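Local coordinates for DNA repair and recombination protein radB (Thermococcus kodakarensis, PDB 2CVF) that probably takes part in DNA repair and homologous recombination, binding DNA and ATP with only very weak ATPase activity and no strand exchange, at residues L42-K47 and F106-V111; Y50-G55 and L82-D87. All blocks are in the same frame, centred on the assembly; numbering follows the deposited sequence.

Contact 1: L42-K47 and F106-V111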
loop_
_atom_site.group_PDB
_atom_site.type_symbol
_atom_site.label_atom_id
_atom_site.label_comp_id
_atom_site.label_asym_id
_atom_site.label_seq_id
_atom_site.Cartn_x
_atom_site.Cartn_y
_atom_site.Cartn_z
ATOM N N LEU A 42 12.184 -2.855 -3.543
ATOM C CA LEU A 42 13.619 -2.901 -3.852
ATOM C C LEU A 42 14.180 -4.340 -3.924
ATOM O O LEU A 42 15.338 -4.571 -4.326
ATOM C CB LEU A 42 14.409 -2.054 -2.841
ATOM C CG LEU A 42 14.221 -2.199 -1.325
ATOM C CD1 LEU A 42 13.516 -0.982 -0.798
ATOM C CD2 LEU A 42 13.489 -3.487 -0.897
ATOM N N LEU A 43 13.378 -5.296 -3.456
ATOM C CA LEU A 43 13.782 -6.689 -3.503
ATOM C C LEU A 43 13.039 -7.555 -4.565
ATOM O O LEU A 43 13.375 -8.728 -4.763
ATOM C CB LEU A 43 13.715 -7.297 -2.109
ATOM C CG LEU A 43 15.110 -7.475 -1.488
ATOM C CD1 LEU A 43 15.013 -8.491 -0.363
ATOM C CD2 LEU A 43 16.140 -7.961 -2.505
ATOM N N SER A 44 12.099 -6.935 -5.288
ATOM C CA SER A 44 11.311 -7.585 -6.333
ATOM C C SER A 44 12.110 -7.455 -7.597
ATOM O O SER A 44 11.572 -7.513 -8.700
ATOM C CB SER A 44 9.936 -6.888 -6.529
ATOM O OG SER A 44 9.958 -5.825 -7.489
ATOM N N GLY A 45 13.402 -7.248 -7.444
ATOM C CA GLY A 45 14.234 -7.103 -8.610
ATOM C C GLY A 45 14.209 -5.675 -9.108
ATOM O O GLY A 45 14.916 -4.818 -8.575
ATOM N N LYS A 46 13.331 -5.408 -10.067
ATOM C CA LYS A 46 13.229 -4.081 -10.677
ATOM C C LYS A 46 11.996 -3.196 -10.380
ATOM O O LYS A 46 10.981 -3.628 -9.823
ATOM C CB LYS A 46 13.399 -4.211 -12.188
ATOM C CG LYS A 46 12.295 -5.001 -12.873
ATOM C CD LYS A 46 12.349 -6.474 -12.554
ATOM C CE LYS A 46 11.634 -7.265 -13.644
ATOM N NZ LYS A 46 12.387 -7.228 -14.927
ATOM N N LYS A 47 12.122 -1.947 -10.812
ATOM C CA LYS A 47 11.120 -0.881 -10.684
ATOM C C LYS A 47 9.669 -1.088 -10.165
ATOM O O LYS A 47 8.879 -1.904 -10.668
ATOM C CB LYS A 47 11.122 -0.052 -11.970
ATOM C CG LYS A 47 12.510 0.509 -12.270
ATOM C CD LYS A 47 12.760 0.555 -13.765
ATOM C CE LYS A 47 14.115 1.133 -14.089
ATOM N NZ LYS A 47 14.225 1.453 -15.527
ATOM N N PHE A 106 7.918 -3.855 -15.279
ATOM C CA PHE A 106 8.387 -3.480 -13.957
ATOM C C PHE A 106 7.477 -4.073 -12.894
ATOM O O PHE A 106 6.369 -4.516 -13.214
ATOM C CB PHE A 106 8.498 -1.945 -13.836
ATOM C CG PHE A 106 7.204 -1.265 -13.583
ATOM C CD1 PHE A 106 6.214 -1.246 -14.554
ATOM C CD2 PHE A 106 6.954 -0.657 -12.355
ATOM C CE1 PHE A 106 4.974 -0.623 -14.305
ATOM C CE2 PHE A 106 5.727 -0.032 -12.090
ATOM C CZ PHE A 106 4.734 -0.013 -13.067
ATOM N N ALA A 107 7.939 -4.053 -11.640
ATOM C CA ALA A 107 7.211 -4.631 -10.510
ATOM C C ALA A 107 5.826 -4.111 -10.054
ATOM O O ALA A 107 4.802 -4.551 -10.594
ATOM C CB ALA A 107 8.154 -4.781 -9.319
ATOM N N LEU A 108 5.795 -3.230 -9.039
ATOM C CA LEU A 108 4.530 -2.707 -8.443
ATOM C C LEU A 108 4.110 -1.232 -8.578
ATOM O O LEU A 108 4.642 -0.458 -9.370
ATOM C CB LEU A 108 4.497 -2.939 -6.924
ATOM C CG LEU A 108 4.981 -4.039 -6.001
ATOM C CD1 LEU A 108 6.452 -3.942 -5.846
ATOM C CD2 LEU A 108 4.312 -3.716 -4.666
ATOM N N VAL A 109 3.184 -0.866 -7.686
ATOM C CA VAL A 109 2.606 0.470 -7.561
ATOM C C VAL A 109 2.115 0.569 -6.129
ATOM O O VAL A 109 1.605 -0.399 -5.589
ATOM C CB VAL A 109 1.336 0.669 -8.466
ATOM C CG1 VAL A 109 0.706 2.042 -8.215
ATOM C CG2 VAL A 109 1.678 0.488 -9.956
ATOM N N VAL A 110 2.337 1.709 -5.497
ATOM C CA VAL A 110 1.855 1.935 -4.138
ATOM C C VAL A 110 1.414 3.391 -4.173
ATOM O O VAL A 110 2.126 4.214 -4.753
ATOM C CB VAL A 110 2.965 1.801 -3.048
ATOM C CG1 VAL A 110 2.336 1.746 -1.697
ATOM C CG2 VAL A 110 3.781 0.575 -3.234
ATOM N N VAL A 111 0.253 3.694 -3.584
ATOM C CA VAL A 111 -0.302 5.059 -3.524
ATOM C C VAL A 111 -0.506 5.534 -2.074
ATOM O O VAL A 111 -0.452 4.720 -1.155
ATOM C CB VAL A 111 -1.651 5.144 -4.257
ATOM C CG1 VAL A 111 -1.435 5.269 -5.769
ATOM C CG2 VAL A 111 -2.465 3.910 -3.937
#
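Lys47 and Phe106 meet flank to flank, Lys47 CB lying 3.7 Å from Phe106 CB; the carbonyl of Lys47 is modelled beside the edge of the Phe106 ring, but too close for that approach to be more than doubtful. The same carbonyl takes a weak hydrogen bond from Ala107 N, bent to 119° at the hydrogen, and Lys47 O lies too close to a neighbour for the bond to be taken as firm. The packed part continues from here to Ala107, where Ala107 CB points toward 42-47 and lies 3.9 Å from Ser44 CB; behind it, Leu108 CD1 comes within 4.3 Å of Ser44 OG, a hydroxyl that also makes a weak hydrogen bond to Gly41 O. In this RecA-like P-loop core the contact lies at the end of the parallel sheet where strands 48-51 and 109-111 begin: 42-47 links helix 33-42, which starts within the Walker A motif, to strand 48-51, and 106-111 leads into the neighbouring strand 109-111. The Phe106 ring also packs on Ala49 and Ile147. An alanine here would take away the ring and is likely to leave a gap beside Ala49 and Ile147. The outer side is much looser. Of the Lys46 side chain, CG comes nearest, 4.3 Å from Phe106 CA, and the rest of the chain bends off at an exposed position. Lys47 puts its CG anti to the carbonyl carbon (chi1 -56°), which leads the exposed chain and its NZ away from 106-111.

Contact 2: Y50-G55 and L82-D87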
loop_
_atom_site.group_PDB
_atom_site.type_symbol
_atom_site.label_atom_id
_atom_site.label_comp_id
_atom_site.label_asym_id
_atom_site.label_seq_id
_atom_site.Cartn_x
_atom_site.Cartn_y
_atom_site.Cartn_z
ATOM N N TYR A 50 6.022 4.254 -6.979
ATOM C CA TYR A 50 5.634 4.598 -5.616
ATOM C C TYR A 50 5.092 6.024 -5.693
ATOM O O TYR A 50 5.729 6.941 -6.236
ATOM C CB TYR A 50 6.841 4.436 -4.678
ATOM C CG TYR A 50 6.585 4.738 -3.220
ATOM C CD1 TYR A 50 5.290 4.829 -2.719
ATOM C CD2 TYR A 50 7.640 5.063 -2.376
ATOM C CE1 TYR A 50 5.057 5.268 -1.418
ATOM C CE2 TYR A 50 7.415 5.496 -1.077
ATOM C CZ TYR A 50 6.121 5.606 -0.608
ATOM O OH TYR A 50 5.893 6.133 0.639
ATOM N N VAL A 51 3.842 6.155 -5.278
ATOM C CA VAL A 51 3.151 7.424 -5.330
ATOM C C VAL A 51 2.672 7.746 -3.924
ATOM O O VAL A 51 1.888 7.004 -3.328
ATOM C CB VAL A 51 1.983 7.391 -6.395
ATOM C CG1 VAL A 51 0.829 8.297 -6.007
ATOM C CG2 VAL A 51 2.514 7.813 -7.734
ATOM N N ASP A 52 3.295 8.775 -3.352
ATOM C CA ASP A 52 2.951 9.233 -2.015
ATOM C C ASP A 52 2.411 10.644 -2.158
ATOM O O ASP A 52 2.746 11.345 -3.101
ATOM C CB ASP A 52 4.149 9.117 -1.025
ATOM C CG ASP A 52 5.366 9.984 -1.410
ATOM O OD1 ASP A 52 6.111 9.631 -2.370
ATOM O OD2 ASP A 52 5.592 10.996 -0.696
ATOM N N THR A 53 1.449 10.992 -1.326
ATOM C CA THR A 53 0.884 12.324 -1.400
ATOM C C THR A 53 1.090 13.002 -0.077
ATOM O O THR A 53 0.613 14.108 0.150
ATOM C CB THR A 53 -0.605 12.288 -1.723
ATOM O OG1 THR A 53 -0.968 10.976 -2.194
ATOM C CG2 THR A 53 -0.935 13.357 -2.789
ATOM N N GLU A 54 1.781 12.304 0.812
ATOM C CA GLU A 54 2.087 12.832 2.121
ATOM C C GLU A 54 3.443 12.261 2.465
ATOM O O GLU A 54 4.306 12.113 1.596
ATOM C CB GLU A 54 1.010 12.426 3.136
ATOM C CG GLU A 54 0.785 10.924 3.297
ATOM C CD GLU A 54 -0.581 10.606 3.885
ATOM O OE1 GLU A 54 -0.655 10.200 5.061
ATOM O OE2 GLU A 54 -1.580 10.763 3.162
ATOM N N GLY A 55 3.671 12.022 3.742
ATOM C CA GLY A 55 4.927 11.432 4.141
ATOM C C GLY A 55 4.987 10.023 3.582
ATOM O O GLY A 55 4.010 9.500 3.035
ATOM N N LEU A 82 10.535 8.239 -9.120
ATOM C CA LEU A 82 10.350 9.424 -8.265
ATOM C C LEU A 82 9.065 10.290 -8.372
ATOM O O LEU A 82 9.127 11.459 -8.779
ATOM C CB LEU A 82 11.597 10.302 -8.363
ATOM C CG LEU A 82 12.854 9.802 -7.634
ATOM C CD1 LEU A 82 13.240 8.389 -8.087
ATOM C CD2 LEU A 82 13.997 10.789 -7.883
ATOM N N PHE A 83 7.930 9.741 -7.914
ATOM C CA PHE A 83 6.612 10.401 -7.988
ATOM C C PHE A 83 5.861 10.680 -6.648
ATOM O O PHE A 83 6.179 10.127 -5.576
ATOM C CB PHE A 83 5.711 9.618 -8.964
ATOM C CG PHE A 83 6.185 9.647 -10.422
ATOM C CD1 PHE A 83 5.282 9.437 -11.462
ATOM C CD2 PHE A 83 7.522 9.950 -10.751
ATOM C CE1 PHE A 83 5.707 9.542 -12.807
ATOM C CE2 PHE A 83 7.970 10.062 -12.075
ATOM C CZ PHE A 83 7.059 9.857 -13.115
ATOM N N THR A 84 4.886 11.586 -6.725
ATOM C CA THR A 84 4.089 12.006 -5.571
ATOM C C THR A 84 2.573 12.026 -5.913
ATOM O O THR A 84 2.031 10.977 -6.279
ATOM C CB THR A 84 4.657 13.335 -4.923
ATOM O OG1 THR A 84 5.162 14.211 -5.941
ATOM C CG2 THR A 84 5.772 13.029 -3.934
ATOM N N PRO A 85 1.874 13.181 -5.866
ATOM C CA PRO A 85 2.134 14.596 -5.557
ATOM C C PRO A 85 1.850 14.979 -4.096
ATOM O O PRO A 85 2.132 14.221 -3.163
ATOM C CB PRO A 85 1.183 15.313 -6.518
ATOM C CG PRO A 85 -0.042 14.450 -6.457
ATOM C CD PRO A 85 0.489 13.017 -6.374
ATOM N N SER A 86 1.334 16.194 -3.927
ATOM C CA SER A 86 0.950 16.758 -2.636
ATOM C C SER A 86 -0.183 17.779 -2.935
ATOM O O SER A 86 -0.495 18.686 -2.154
ATOM C CB SER A 86 2.169 17.427 -1.979
ATOM O OG SER A 86 3.318 16.584 -2.005
ATOM N N ASP A 87 -0.782 17.600 -4.106
ATOM C CA ASP A 87 -1.874 18.419 -4.615
ATOM C C ASP A 87 -2.892 17.338 -4.934
ATOM O O ASP A 87 -2.930 16.804 -6.039
ATOM C CB ASP A 87 -1.412 19.109 -5.900
ATOM C CG ASP A 87 -2.261 20.307 -6.266
ATOM O OD1 ASP A 87 -1.629 21.367 -6.531
ATOM O OD2 ASP A 87 -3.524 20.183 -6.298
HETATM O O HOH W 1 -1.073 10.449 -5.054
#
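Val51 lays its CG2 methyl across the base of the Phe83 side chain, 3.9 Å from Phe83 CB, and 3.5 Å from Thr84 O. In this RecA-like fold Val51 stands near the end of strand 48-51 and Phe83 in the loop after strand 80-81, its neighbour in the central parallel sheet; 50-54 and 83-87 run 32° apart in direction. Leu98 of helix 91-100 touches Val51 and Phe83 alike, making them one apolar patch under that helix. No direct hydrogen bond joins the segments; packing and one water link them. Asp52 and Thr84 lie side by side and point the same way; with Asp52 CG set between its backbone N and carbonyl carbon (chi1 62°), both carboxylate oxygens, OD1 and OD2, come to 3.8 Å from Thr84 CG2, on one side of it. Further along, the Thr53 methyl rests against the ring of Pro85, which follows a cis peptide bond, with CG2 3.9 Å from Pro85 CD. Thr53 OG1 hydrogen-bonds to Asp112 O. It also accepts from a water 2.9 Å from Thr53 OG1, and that water reaches on to Thr84 O by a weak bond of 3.4 Å.

How the contacts relate
The two contacts, their centres about 16 Å apart, hang on the same pair of neighbouring parallel strands: 109-111 belongs to contact 1 and 48-51 runs into contact 2. Where they meet, Val51 N probably donates to Val110 O at 2.6 Å, and Val111 CG1 packs on Val51 CG1 at 3.8 Å. Along the chain, both segments of contact 2 fall between those of contact 1. Their relation to the nucleotide site differs. The Tyr50 side chain of contact 2 comes within about 3 Å of that of Thr34, in the predicted ATP-binding P-loop, whereas the Leu108 side chain of contact 1 is about 12 Å from it, toward the far end of helix 33-42.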